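Endo-1,4-beta-xylanase (Pseudoalteromonas haloplanktis, PDB 1H12) hydrolyses internal beta-1,4 linkages of xylan, as a cold-adapted member of glycoside hydrolase family 8. Local coordinates at residues T16-A21 / D292-G297; G120-K125 / E147-A152; I189-Y194 / Y266-Q271. All blocks are in the same frame, centred on the assembly; numbering follows the deposited sequence.

Contacts at very different sequence separations illustrate how a largely helical enzyme is held together at several depths. From the N terminus, the 16-21 segment pairs with the end of helix 283-296 in contact 1, closing a loop of 270 residues in which the other two contacts are nested. Contact 2 comes next, joining the chain before the corner at Trp124 to helix 143-160 across a short loop of 21 residues, and it closes before contact 3 opens. Contact 3 bridges loops 189-194 and 266-271, closing off 71 residues. Contacts 2 and 3 touch where Ile189 CD1 packs on Glu147 OE2, with centres about 17 Å apart; contact 1 lies across the chain's centre from both.

Contact 1 (T16-A21 / D292-G297); sequences TYRNLA and DAHLMG
His294, near the C-terminal end of helix 283-296, reaches across to Tyr17 and Arg18 and shows how one imidazole can serve two neighbours at once. Its CG stands anti to the backbone N (chi1 -173°), which swings the ring out from the helix to the extended chain. There NE2 accepts a hydrogen bond from the backbone N of Arg18, 2.9 Å away with an N-H...acceptor angle of 149°. The donor approaches at the ring edge, only slightly tilted from the plane. Because NE2 accepts, a neutral imidazole would be expected to carry its proton on ND1. The Arg18 side chain covers the same region with its aliphatic base, CB lying 3.5 Å from His294 NE2, before a bend at chi3 carries the guanidinium away to a salt bridge with Glu23.

Tyr17 turns its ring edge to the face of this imidazole in an offset edge-to-face pair, with planes at 86° and CD2 lying 3.8 Å from His294 CE1. Further out, the tyrosine ring meets Leu295, whose CD1 is 3.7 Å from Tyr17 CE2, while the phenolic OH accepts a hydrogen bond from Phe399 N. The rotation of the His294 ring is thus restrained by a polar edge contact and an aromatic face contact together.

The N-terminal chain makes further backbone bonds to this helix end, Ala11 with His294 and Tyr12 with Leu295. Beyond the contact, Asn19 caps helix 20-23, which packs against helices 29-40 and 358-369, while helix 206-215 touches helix 283-296 at Asp292 and Met296.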
loop_
_atom_site.group_PDB
_atom_site.type_symbol
_atom_site.label_atom_id
_atom_site.label_comp_id
_atom_site.label_asym_id
_atom_site.label_seq_id
_atom_site.Cartn_x
_atom_site.Cartn_y
_atom_site.Cartn_z
ATOM N N THR A 16 0.183 -21.874 -4.271
ATOM C CA THR A 16 -1.151 -22.019 -3.696
ATOM C C THR A 16 -1.557 -20.710 -3.031
ATOM O O THR A 16 -0.962 -20.353 -2.033
ATOM C CB THR A 16 -1.115 -23.099 -2.586
ATOM O OG1 THR A 16 -0.720 -24.332 -3.146
ATOM C CG2 THR A 16 -2.509 -23.285 -1.934
ATOM N N TYR A 17 -2.526 -20.006 -3.580
ATOM C CA TYR A 17 -3.050 -18.774 -3.006
ATOM C C TYR A 17 -4.330 -19.081 -2.228
ATOM O O TYR A 17 -5.224 -19.786 -2.709
ATOM C CB TYR A 17 -3.356 -17.767 -4.130
ATOM C CG TYR A 17 -2.068 -17.147 -4.669
ATOM C CD1 TYR A 17 -1.284 -17.795 -5.628
ATOM C CD2 TYR A 17 -1.617 -15.928 -4.185
ATOM C CE1 TYR A 17 -0.119 -17.274 -6.074
ATOM C CE2 TYR A 17 -0.418 -15.388 -4.640
ATOM C CZ TYR A 17 0.338 -16.050 -5.577
ATOM O OH TYR A 17 1.527 -15.483 -6.006
ATOM N N ARG A 18 -4.411 -18.542 -1.035
ATOM C CA ARG A 18 -5.628 -18.597 -0.262
ATOM C C ARG A 18 -6.662 -17.696 -0.872
ATOM O O ARG A 18 -6.359 -16.641 -1.466
ATOM C CB ARG A 18 -5.399 -18.144 1.171
ATOM C CG ARG A 18 -4.493 -19.041 1.962
ATOM C CD ARG A 18 -4.154 -18.512 3.351
ATOM N NE ARG A 18 -5.344 -18.395 4.185
ATOM C CZ ARG A 18 -5.320 -17.951 5.437
ATOM N NH1 ARG A 18 -4.184 -17.502 5.944
ATOM N NH2 ARG A 18 -6.409 -17.927 6.171
ATOM N N ASN A 19 -7.917 -18.101 -0.705
ATOM C CA ASN A 19 -9.099 -17.295 -0.978
ATOM C C ASN A 19 -9.817 -17.118 0.331
ATOM O O ASN A 19 -10.624 -17.963 0.751
ATOM C CB ASN A 19 -9.980 -17.983 -2.037
ATOM C CG ASN A 19 -11.175 -17.146 -2.457
ATOM O OD1 ASN A 19 -11.640 -16.276 -1.730
ATOM N ND2 ASN A 19 -11.696 -17.429 -3.672
ATOM N N LEU A 20 -9.472 -16.055 1.050
ATOM C CA LEU A 20 -9.990 -15.810 2.389
ATOM C C LEU A 20 -11.494 -15.708 2.394
ATOM O O LEU A 20 -12.161 -16.266 3.286
ATOM C CB LEU A 20 -9.335 -14.589 3.018
ATOM C CG LEU A 20 -9.814 -14.230 4.391
ATOM C CD1 LEU A 20 -9.548 -15.302 5.426
ATOM C CD2 LEU A 20 -9.089 -12.934 4.864
ATOM N N ALA A 21 -12.075 -15.033 1.422
ATOM C CA ALA A 21 -13.507 -14.912 1.349
ATOM C C ALA A 21 -14.187 -16.277 1.229
ATOM O O ALA A 21 -15.239 -16.494 1.837
ATOM C CB ALA A 21 -13.919 -14.007 0.205
ATOM N N ASP A 292 2.615 -10.261 3.493
ATOM C CA ASP A 292 3.871 -10.957 3.601
ATOM C C ASP A 292 3.663 -12.394 4.063
ATOM O O ASP A 292 4.307 -13.336 3.541
ATOM C CB ASP A 292 4.836 -10.236 4.491
ATOM C CG ASP A 292 6.241 -10.765 4.338
ATOM O OD1 ASP A 292 6.799 -11.338 5.319
ATOM O OD2 ASP A 292 6.802 -10.628 3.233
ATOM N N ALA A 293 2.811 -12.579 5.064
ATOM C CA ALA A 293 2.542 -13.925 5.531
ATOM C C ALA A 293 1.976 -14.811 4.419
ATOM O O ALA A 293 2.356 -15.959 4.254
ATOM C CB ALA A 293 1.575 -13.868 6.714
ATOM N N HIS A 294 1.005 -14.280 3.679
ATOM C CA HIS A 294 0.369 -15.021 2.593
ATOM C C HIS A 294 1.375 -15.360 1.517
ATOM O O HIS A 294 1.509 -16.523 1.085
ATOM C CB HIS A 294 -0.784 -14.189 2.020
ATOM C CG HIS A 294 -1.593 -14.920 1.018
ATOM N ND1 HIS A 294 -2.358 -14.280 0.066
ATOM C CD2 HIS A 294 -1.797 -16.246 0.817
ATOM C CE1 HIS A 294 -2.989 -15.196 -0.669
ATOM N NE2 HIS A 294 -2.663 -16.411 -0.236
ATOM N N LEU A 295 2.106 -14.354 1.030
ATOM C CA LEU A 295 2.986 -14.540 -0.117
ATOM C C LEU A 295 4.277 -15.253 0.231
ATOM O O LEU A 295 4.761 -16.009 -0.622
ATOM C CB LEU A 295 3.285 -13.173 -0.765
ATOM C CG LEU A 295 2.299 -12.712 -1.806
ATOM C CD1 LEU A 295 2.432 -13.507 -3.115
ATOM C CD2 LEU A 295 0.851 -12.730 -1.312
ATOM N N MET A 296 4.877 -14.988 1.383
ATOM C CA MET A 296 6.185 -15.501 1.732
ATOM C C MET A 296 6.199 -16.424 2.952
ATOM O O MET A 296 7.284 -16.979 3.235
ATOM C CB MET A 296 7.170 -14.389 1.907
ATOM C CG MET A 296 7.574 -13.764 0.628
ATOM S SD MET A 296 8.200 -14.634 -0.597
ATOM C CE MET A 296 8.753 -15.084 -0.351
ATOM N N GLY A 297 5.063 -16.628 3.601
ATOM C CA GLY A 297 4.941 -17.574 4.703
ATOM C C GLY A 297 4.785 -16.877 6.045
ATOM O O GLY A 297 5.374 -15.835 6.311
#

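Contact 2 (G120-K125 / E147-A152); sequences GVYAWK and EYFAFA
Within the (alpha/alpha)6 barrel expected of glycoside hydrolase family 8, Phe149 of helix 143-160 meets Tyr122, which lies just before the chain turns a corner at Trp124. It is an example of a helix joined to the residue just before strand 123-128 by one pair of aromatic side chains. Both are buried, and both point their CB atoms at the opposite segment.

The touch is narrow. Phe149 CE2, on one side of its ring, lies 3.7 Å from Tyr122 CD2 and 3.9 Å from Tyr122 CG, so that a corner of the phenylalanine rests by the part of the tyrosine ring nearest its backbone. Phe149 CD2 stands 4.2 Å above one face of the Tyr122 ring, displaced toward the rim. The planes are inclined at 55° with centroids 5.2 Å apart. In each residue CG lies beside the backbone N, anti to the carbonyl carbon (chi1 -75° for Tyr122 and -73° for Phe149), and this directs the two rings into the space between the segments.

Neighbouring helices complete the packing. Met175 of helix 168-182 touches both rings, and from helix 93-107 Gln107 touches both, with Trp100 on Tyr122 and Ala103 on Phe149. A polar tie runs beside the apolar one: the backbone N of Tyr122 is hydrogen-bonded to Glu146 OE2, one residue ahead of the helical segment.

Across the two segments, then, cohesion comes from dispersion and exclusion of water; neither ring is oriented by a polar bond across the segments, and their tilt is probably set by the side chains packed round them, whereas the backbone N of buried Tyr122 is paired with the Glu146 carboxylate.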
loop_
_atom_site.group_PDB
_atom_site.type_symbol
_atom_site.label_atom_id
_atom_site.label_comp_id
_atom_site.label_asym_id
_atom_site.label_seq_id
_atom_site.Cartn_x
_atom_site.Cartn_y
_atom_site.Cartn_z
ATOM N N GLY A 120 14.542 11.722 -11.038
ATOM C CA GLY A 120 13.847 10.493 -11.320
ATOM C C GLY A 120 12.901 9.976 -10.277
ATOM O O GLY A 120 12.302 8.931 -10.487
ATOM N N VAL A 121 12.757 10.665 -9.139
ATOM C CA VAL A 121 11.732 10.278 -8.168
ATOM C C VAL A 121 10.397 10.902 -8.579
ATOM O O VAL A 121 10.370 11.804 -9.417
ATOM C CB VAL A 121 12.105 10.608 -6.704
ATOM C CG1 VAL A 121 13.551 10.155 -6.413
ATOM C CG2 VAL A 121 11.915 12.053 -6.336
ATOM N N TYR A 122 9.326 10.430 -7.983
ATOM C CA TYR A 122 7.982 10.800 -8.405
ATOM C C TYR A 122 7.350 11.743 -7.402
ATOM O O TYR A 122 7.169 11.414 -6.217
ATOM C CB TYR A 122 7.156 9.498 -8.635
ATOM C CG TYR A 122 7.553 8.800 -9.922
ATOM C CD1 TYR A 122 8.799 8.274 -10.102
ATOM C CD2 TYR A 122 6.678 8.785 -10.995
ATOM C CE1 TYR A 122 9.188 7.767 -11.338
ATOM C CE2 TYR A 122 7.027 8.260 -12.206
ATOM C CZ TYR A 122 8.307 7.775 -12.409
ATOM O OH TYR A 122 8.668 7.349 -13.653
ATOM N N ALA A 123 7.035 12.931 -7.876
ATOM C CA ALA A 123 6.452 14.000 -7.051
ATOM C C ALA A 123 5.142 13.532 -6.434
ATOM O O ALA A 123 4.224 13.134 -7.141
ATOM C CB ALA A 123 6.194 15.185 -7.955
ATOM N N TRP A 124 5.057 13.612 -5.113
ATOM C CA TRP A 124 3.958 12.967 -4.417
ATOM C C TRP A 124 2.624 13.643 -4.589
ATOM O O TRP A 124 1.601 12.997 -4.438
ATOM C CB TRP A 124 4.264 12.715 -2.951
ATOM C CG TRP A 124 4.001 13.863 -2.031
ATOM C CD1 TRP A 124 4.829 14.890 -1.711
ATOM C CD2 TRP A 124 2.802 14.067 -1.251
ATOM N NE1 TRP A 124 4.232 15.688 -0.767
ATOM C CE2 TRP A 124 2.990 15.188 -0.470
ATOM C CE3 TRP A 124 1.607 13.374 -1.131
ATOM C CZ2 TRP A 124 2.033 15.635 0.452
ATOM C CZ3 TRP A 124 0.663 13.797 -0.267
ATOM C CH2 TRP A 124 0.882 14.924 0.542
ATOM N N LYS A 125 2.643 14.955 -4.849
ATOM C CA LYS A 125 1.414 15.737 -4.925
ATOM C C LYS A 125 1.387 16.653 -6.132
ATOM O O LYS A 125 2.223 17.568 -6.248
ATOM C CB LYS A 125 1.206 16.567 -3.666
ATOM C CG LYS A 125 -0.138 17.210 -3.581
ATOM C CD LYS A 125 -0.301 18.195 -2.404
ATOM C CE LYS A 125 -0.487 17.495 -1.169
ATOM N NZ LYS A 125 -0.781 18.658 -0.107
ATOM N N GLU A 147 7.790 2.115 -4.805
ATOM C CA GLU A 147 7.783 0.687 -4.562
ATOM C C GLU A 147 6.668 -0.026 -5.318
ATOM O O GLU A 147 6.889 -1.061 -5.963
ATOM C CB GLU A 147 7.683 0.376 -3.060
ATOM C CG GLU A 147 8.861 0.859 -2.252
ATOM C CD GLU A 147 8.813 0.456 -0.812
ATOM O OE1 GLU A 147 7.701 0.720 -0.200
ATOM O OE2 GLU A 147 9.756 -0.100 -0.261
ATOM N N TYR A 148 5.440 0.491 -5.195
ATOM C CA TYR A 148 4.310 -0.097 -5.900
ATOM C C TYR A 148 4.441 0.067 -7.407
ATOM O O TYR A 148 4.039 -0.827 -8.155
ATOM C CB TYR A 148 2.976 0.437 -5.391
ATOM C CG TYR A 148 2.384 -0.295 -4.214
ATOM C CD1 TYR A 148 1.539 -1.369 -4.421
ATOM C CD2 TYR A 148 2.650 0.085 -2.909
ATOM C CE1 TYR A 148 0.916 -1.993 -3.380
ATOM C CE2 TYR A 148 2.057 -0.581 -1.840
ATOM C CZ TYR A 148 1.173 -1.619 -2.094
ATOM O OH TYR A 148 0.519 -2.270 -1.071
ATOM N N PHE A 149 4.980 1.206 -7.906
ATOM C CA PHE A 149 5.162 1.327 -9.325
ATOM C C PHE A 149 6.072 0.224 -9.847
ATOM O O PHE A 149 5.796 -0.404 -10.875
ATOM C CB PHE A 149 5.789 2.677 -9.741
ATOM C CG PHE A 149 4.908 3.915 -9.665
ATOM C CD1 PHE A 149 3.615 3.930 -10.179
ATOM C CD2 PHE A 149 5.409 5.104 -9.183
ATOM C CE1 PHE A 149 2.872 5.076 -10.191
ATOM C CE2 PHE A 149 4.658 6.264 -9.199
ATOM C CZ PHE A 149 3.375 6.240 -9.706
ATOM N N ALA A 150 7.214 0.008 -9.155
ATOM C CA ALA A 150 8.139 -1.041 -9.603
ATOM C C ALA A 150 7.477 -2.401 -9.599
ATOM O O ALA A 150 7.613 -3.186 -10.543
ATOM C CB ALA A 150 9.361 -1.049 -8.715
ATOM N N PHE A 151 6.774 -2.698 -8.513
ATOM C CA PHE A 151 6.041 -3.951 -8.385
ATOM C C PHE A 151 5.050 -4.122 -9.549
ATOM O O PHE A 151 4.996 -5.168 -10.209
ATOM C CB PHE A 151 5.326 -3.992 -7.041
ATOM C CG PHE A 151 4.512 -5.230 -6.835
ATOM C CD1 PHE A 151 5.101 -6.467 -6.548
ATOM C CD2 PHE A 151 3.134 -5.185 -6.918
ATOM C CE1 PHE A 151 4.374 -7.602 -6.401
ATOM C CE2 PHE A 151 2.371 -6.311 -6.748
ATOM C CZ PHE A 151 2.993 -7.540 -6.497
ATOM N N ALA A 152 4.217 -3.116 -9.767
ATOM C CA ALA A 152 3.213 -3.206 -10.785
ATOM C C ALA A 152 3.793 -3.362 -12.180
ATOM O O ALA A 152 3.301 -4.159 -12.994
ATOM C CB ALA A 152 2.309 -1.970 -10.698
#

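Contact 3 (I189-Y194 / Y266-Q271); sequences IRFSPY and YIFNGQ
Phe191 and Phe268 form an aromatic bridge between two loops near the surface, and their rings account for the whole meeting of the segments. The 189-194 loop follows strand 188-189 and leads to helix 206-215, while 266-271 lies between helix 219-243 and strand 277-278. Phe191 CE2 comes within 3.5 Å of Phe268 CZ, which sits at the edge of the Phe191 ring, near its plane; Phe268 CE2 is 3.7 Å from the same Phe191 CE2. The planes are inclined at 46° with centroids 5.7 Å apart. Phe191 extends with CG anti to the backbone N (chi1 -179°), while a chi1 of 69° at Phe268 turns its ring toward Phe191.

Within 266-271, Gln271 CB lies 3.5 Å above one face of the Phe268 ring, toward its rim. The turn that brings these two residues together is a type II beta turn from Phe268 to Gln271, closed by Gln271 N bonding to Phe268 O. Gly270 takes the positive phi that this turn requires at its third residue.

Polar bonds shape the first loop from within. Ser192 OG accepts from Tyr194 N at 2.9 Å in an ST turn. Arg190 NH1 reaches Ser192 O at 3.2 Å, in the carbonyl plane, and also forms a salt bridge with Asp196. The loop is further joined to its surroundings by a hydrogen bond from Tyr194 OH to Asp115.

The chemistry thus separates two tasks: side-chain hydrogen bonds and a salt bridge brace 189-194, and a backbone turn bond closes the bend in 266-271, whereas a small van der Waals contact links them. Such a link has little directional demand, and since Phe268 also touches a crystal neighbour, its exact pose may partly reflect the lattice.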
loop_
_atom_site.group_PDB
_atom_site.type_symbol
_atom_site.label_atom_id
_atom_site.label_comp_id
_atom_site.label_asym_id
_atom_site.label_seq_id
_atom_site.Cartn_x
_atom_site.Cartn_y
_atom_site.Cartn_z
ATOM N N ILE A 189 13.937 1.394 3.350
ATOM C CA ILE A 189 13.224 2.447 2.625
ATOM C C ILE A 189 13.141 3.716 3.437
ATOM O O ILE A 189 12.808 3.719 4.621
ATOM C CB ILE A 189 11.846 1.909 2.175
ATOM C CG1 ILE A 189 11.191 2.811 1.142
ATOM C CG2 ILE A 189 10.930 1.625 3.340
ATOM C CD1 ILE A 189 11.793 2.773 -0.233
ATOM N N ARG A 190 13.438 4.832 2.782
ATOM C CA ARG A 190 13.367 6.130 3.407
ATOM C C ARG A 190 11.918 6.647 3.455
ATOM O O ARG A 190 11.122 6.432 2.570
ATOM C CB ARG A 190 14.187 7.129 2.588
ATOM C CG ARG A 190 15.683 6.975 2.757
ATOM C CD ARG A 190 16.435 7.935 1.855
ATOM N NE ARG A 190 17.863 8.015 2.124
ATOM C CZ ARG A 190 18.418 8.707 3.091
ATOM N NH1 ARG A 190 17.704 9.474 3.887
ATOM N NH2 ARG A 190 19.721 8.637 3.304
ATOM N N PHE A 191 11.664 7.432 4.525
ATOM C CA PHE A 191 10.568 8.369 4.472
ATOM C C PHE A 191 10.878 9.560 3.592
ATOM O O PHE A 191 10.007 10.042 2.862
ATOM C CB PHE A 191 10.193 8.826 5.890
ATOM C CG PHE A 191 9.027 9.783 5.884
ATOM C CD1 PHE A 191 7.760 9.348 5.654
ATOM C CD2 PHE A 191 9.238 11.135 6.128
ATOM C CE1 PHE A 191 6.706 10.223 5.673
ATOM C CE2 PHE A 191 8.192 12.013 6.100
ATOM C CZ PHE A 191 6.933 11.551 5.909
ATOM N N SER A 192 12.115 10.054 3.650
ATOM C CA SER A 192 12.520 11.230 2.900
ATOM C C SER A 192 13.976 11.141 2.472
ATOM O O SER A 192 14.820 10.768 3.278
ATOM C CB SER A 192 12.372 12.472 3.764
ATOM O OG SER A 192 12.909 13.648 3.129
ATOM N N PRO A 193 14.296 11.572 1.267
ATOM C CA PRO A 193 15.704 11.741 0.889
ATOM C C PRO A 193 16.481 12.686 1.799
ATOM O O PRO A 193 17.699 12.657 1.807
ATOM C CB PRO A 193 15.635 12.354 -0.522
ATOM C CG PRO A 193 14.367 11.831 -1.060
ATOM C CD PRO A 193 13.421 11.861 0.111
ATOM N N TYR A 194 15.781 13.579 2.492
ATOM C CA TYR A 194 16.375 14.707 3.215
ATOM C C TYR A 194 16.520 14.473 4.694
ATOM O O TYR A 194 17.011 15.364 5.399
ATOM C CB TYR A 194 15.589 15.958 2.956
ATOM C CG TYR A 194 15.454 16.309 1.499
ATOM C CD1 TYR A 194 16.480 16.877 0.777
ATOM C CD2 TYR A 194 14.305 15.965 0.800
ATOM C CE1 TYR A 194 16.388 17.102 -0.558
ATOM C CE2 TYR A 194 14.184 16.186 -0.541
ATOM C CZ TYR A 194 15.226 16.773 -1.223
ATOM O OH TYR A 194 15.101 17.015 -2.577
ATOM N N TYR A 266 6.863 15.575 16.993
ATOM C CA TYR A 266 7.312 16.176 15.735
ATOM C C TYR A 266 8.817 16.195 15.666
ATOM O O TYR A 266 9.513 16.417 16.680
ATOM C CB TYR A 266 6.730 17.587 15.631
ATOM C CG TYR A 266 5.245 17.582 15.415
ATOM C CD1 TYR A 266 4.730 17.310 14.153
ATOM C CD2 TYR A 266 4.334 17.753 16.439
ATOM C CE1 TYR A 266 3.382 17.265 13.952
ATOM C CE2 TYR A 266 2.954 17.687 16.230
ATOM C CZ TYR A 266 2.495 17.482 14.948
ATOM O OH TYR A 266 1.159 17.442 14.673
ATOM N N ILE A 267 9.317 15.951 14.452
ATOM C CA ILE A 267 10.750 15.976 14.166
ATOM C C ILE A 267 11.148 16.799 12.933
ATOM O O ILE A 267 12.323 16.992 12.717
ATOM C CB ILE A 267 11.335 14.586 14.035
ATOM C CG1 ILE A 267 10.697 13.767 12.948
ATOM C CG2 ILE A 267 11.330 13.823 15.329
ATOM C CD1 ILE A 267 11.502 12.590 12.468
ATOM N N PHE A 268 10.228 17.242 12.109
ATOM C CA PHE A 268 10.602 18.055 10.954
ATOM C C PHE A 268 9.498 19.014 10.538
ATOM O O PHE A 268 8.290 18.735 10.710
ATOM C CB PHE A 268 11.050 17.178 9.730
ATOM C CG PHE A 268 9.954 16.383 9.067
ATOM C CD1 PHE A 268 9.173 16.934 8.056
ATOM C CD2 PHE A 268 9.643 15.103 9.484
ATOM C CE1 PHE A 268 8.137 16.211 7.455
ATOM C CE2 PHE A 268 8.593 14.430 8.855
ATOM C CZ PHE A 268 7.848 15.024 7.902
ATOM N N ASN A 269 9.896 20.160 9.984
ATOM C CA ASN A 269 8.951 21.140 9.483
ATOM C C ASN A 269 8.180 20.579 8.287
ATOM O O ASN A 269 8.770 20.120 7.349
ATOM C CB ASN A 269 9.665 22.414 9.083
ATOM C CG ASN A 269 10.055 23.294 10.262
ATOM O OD1 ASN A 269 11.086 24.105 10.164
ATOM N ND2 ASN A 269 9.335 23.237 11.296
ATOM N N GLY A 270 6.868 20.645 8.397
ATOM C CA GLY A 270 5.963 20.078 7.383
ATOM C C GLY A 270 5.330 18.764 7.796
ATOM O O GLY A 270 4.459 18.252 7.078
ATOM N N GLN A 271 5.760 18.165 8.890
ATOM C CA GLN A 271 5.270 16.837 9.317
ATOM C C GLN A 271 3.817 16.957 9.631
ATOM O O GLN A 271 3.343 17.819 10.365
ATOM C CB GLN A 271 6.055 16.410 10.535
ATOM C CG GLN A 271 5.687 15.078 11.091
ATOM C CD GLN A 271 6.541 14.691 12.281
ATOM O OE1 GLN A 271 6.111 13.772 13.110
ATOM N NE2 GLN A 271 7.658 15.275 12.398
#